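Local atomic coordinates of glucosidase (Croceicoccus marinus, PDB entry 5Z3K), a protein that probably hydrolyses O-glycosidic bonds as a beta-glucosidase of glycoside hydrolase family 39. Residues Glu15-Met20 / Arg346-Gly351. Sequence-based numbering, arbitrary orientation.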
loop_
_atom_site.group_PDB
_atom_site.type_symbol
_atom_site.label_atom_id
_atom_site.label_comp_id
_atom_site.label_asym_id
_atom_site.label_seq_id
_atom_site.Cartn_x
_atom_site.Cartn_y
_atom_site.Cartn_z
ATOM N N GLU A 15 -28.521 -4.367 -0.084
ATOM C CA GLU A 15 -28.140 -5.098 1.112
ATOM C C GLU A 15 -26.635 -5.322 1.168
ATOM O O GLU A 15 -26.039 -5.895 0.243
ATOM C CB GLU A 15 -28.865 -6.432 1.183
ATOM C CG GLU A 15 -28.662 -7.302 -0.031
ATOM C CD GLU A 15 -29.613 -8.469 -0.042
ATOM O OE1 GLU A 15 -30.667 -8.371 0.628
ATOM O OE2 GLU A 15 -29.302 -9.477 -0.717
ATOM N N PRO A 16 -25.991 -4.903 2.244
ATOM C CA PRO A 16 -24.556 -5.147 2.360
ATOM C C PRO A 16 -24.279 -6.625 2.582
ATOM O O PRO A 16 -25.032 -7.320 3.269
ATOM C CB PRO A 16 -24.150 -4.303 3.572
ATOM C CG PRO A 16 -25.384 -4.176 4.376
ATOM C CD PRO A 16 -26.546 -4.229 3.431
ATOM N N ILE A 17 -23.187 -7.102 1.981
ATOM C CA ILE A 17 -22.690 -8.444 2.264
ATOM C C ILE A 17 -21.718 -8.453 3.433
ATOM O O ILE A 17 -21.420 -9.530 3.976
ATOM C CB ILE A 17 -22.059 -9.045 0.992
ATOM C CG1 ILE A 17 -20.733 -8.343 0.661
ATOM C CG2 ILE A 17 -23.064 -8.932 -0.180
ATOM C CD1 ILE A 17 -19.882 -9.055 -0.397
ATOM N N GLY A 18 -21.254 -7.291 3.868
ATOM C CA GLY A 18 -20.220 -7.200 4.875
ATOM C C GLY A 18 -19.529 -5.859 4.741
ATOM O O GLY A 18 -19.886 -5.042 3.896
ATOM N N ASN A 19 -18.522 -5.654 5.583
ATOM C CA ASN A 19 -17.805 -4.379 5.569
ATOM C C ASN A 19 -16.741 -4.365 4.481
ATOM O O ASN A 19 -16.021 -5.347 4.282
ATOM C CB ASN A 19 -17.148 -4.107 6.922
ATOM C CG ASN A 19 -18.148 -3.765 7.997
ATOM O OD1 ASN A 19 -19.245 -3.273 7.715
ATOM N ND2 ASN A 19 -17.777 -4.020 9.243
HETATM N N MSE A 20 -16.642 -3.238 3.779
HETATM C CA MSE A 20 -15.501 -2.987 2.919
HETATM C C MSE A 20 -14.287 -2.769 3.817
HETATM O O MSE A 20 -14.406 -2.167 4.888
HETATM C CB MSE A 20 -15.730 -1.759 2.027
HETATM C CG MSE A 20 -14.613 -1.525 1.027
HETATM SE SE MSE A 20 -14.715 -2.817 -0.413
HETATM C CE MSE A 20 -16.144 -1.970 -1.433
ATOM N N ARG A 346 -19.792 -3.198 1.765
ATOM C CA ARG A 346 -19.528 -3.878 0.510
ATOM C C ARG A 346 -20.821 -4.481 -0.018
ATOM O O ARG A 346 -21.635 -5.002 0.747
ATOM C CB ARG A 346 -18.476 -4.971 0.703
ATOM C CG ARG A 346 -18.060 -5.653 -0.589
ATOM C CD ARG A 346 -16.782 -6.419 -0.365
ATOM N NE ARG A 346 -16.403 -7.235 -1.511
ATOM C CZ ARG A 346 -15.558 -8.249 -1.431
ATOM N NH1 ARG A 346 -15.014 -8.567 -0.258
ATOM N NH2 ARG A 346 -15.257 -8.948 -2.514
ATOM N N LEU A 347 -21.009 -4.386 -1.331
ATOM C CA LEU A 347 -22.192 -4.886 -2.015
ATOM C C LEU A 347 -21.816 -6.097 -2.850
ATOM O O LEU A 347 -20.676 -6.223 -3.292
ATOM C CB LEU A 347 -22.797 -3.800 -2.919
ATOM C CG LEU A 347 -23.335 -2.570 -2.188
ATOM C CD1 LEU A 347 -23.729 -1.468 -3.181
ATOM C CD2 LEU A 347 -24.501 -2.932 -1.274
ATOM N N ALA A 348 -22.785 -6.986 -3.071
ATOM C CA ALA A 348 -22.537 -8.165 -3.893
ATOM C C ALA A 348 -22.473 -7.784 -5.365
ATOM O O ALA A 348 -23.411 -7.178 -5.891
ATOM C CB ALA A 348 -23.640 -9.204 -3.684
ATOM N N ILE A 349 -21.379 -8.150 -6.039
ATOM C CA ILE A 349 -21.296 -8.074 -7.496
ATOM C C ILE A 349 -20.919 -9.454 -8.024
ATOM O O ILE A 349 -19.975 -10.093 -7.534
ATOM C CB ILE A 349 -20.312 -6.990 -7.997
ATOM C CG1 ILE A 349 -20.303 -6.943 -9.533
ATOM C CG2 ILE A 349 -18.899 -7.190 -7.426
ATOM C CD1 ILE A 349 -19.773 -5.622 -10.109
ATOM N N THR A 350 -21.693 -9.928 -8.992
ATOM C CA THR A 350 -21.555 -11.269 -9.535
ATOM C C THR A 350 -21.238 -11.188 -11.019
ATOM O O THR A 350 -21.835 -10.391 -11.752
ATOM C CB THR A 350 -22.849 -12.056 -9.292
ATOM O OG1 THR A 350 -22.981 -12.301 -7.884
ATOM C CG2 THR A 350 -22.851 -13.381 -10.058
ATOM N N GLY A 351 -20.292 -12.006 -11.467
ATOM C CA GLY A 351 -19.979 -12.090 -12.877
ATOM C C GLY A 351 -18.555 -11.743 -13.226
ATOM O O GLY A 351 -18.157 -11.944 -14.381
HETATM O O HOH W 1 -25.407 -6.762 -2.095
HETATM O O HOH W 2 -14.565 -6.632 2.189
#
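Ile17 and Arg346 hold the middle of this contact, through both backbone and side chain. The amide N of Ile17 reaches Arg346 O at 2.9 Å, and Arg346 N returns a bond of 2.8 Å to Gly18 O. Beside the first of these, Pro16 CA adds a weak CA-H...O contact to the same Arg346 O, so one oxygen takes an amide bond and a weak C-H approach.

Packing is tightest around Ile17, whose two branches part company. CG2 meets Ala348 CB at 3.6 Å; CG1 lies between the backbone N and the carbonyl carbon (chi1 71°), which carries CD1 over the Arg346 chain, 3.9 Å from its CG, and on over one face of the guanidinium. That chain leaves with CG anti to the backbone N (chi1 -175°) and runs extended, its CD crossed nearly at a right angle by the selenomethionine at Met20, with SE 4.2 Å away.

The looser edges are bridged by water. One water donates to Glu15 O and accepts from Ala348 N at 2.8 Å, where the chains have begun to separate. A second joins Asn19 O to Arg346 NH1, which also forms a salt bridge with Asp293. With an alanine at Arg346, Asp293 would probably lose this cationic mate and Ile17 CD1 the aliphatic chain it covers.

In the fold, strands 6-13 and 345-350 are antiparallel neighbours in the large sheet beside the TIM barrel, with 357-363 on the other side of 345-350; residues 15-20 thus start the link from that sheet to barrel strand 25-27. Leu347 packs against Ala361 and Ile370, while Met20 bonds through its backbone to Thr344 and touches Gln292, just after helix 277-291.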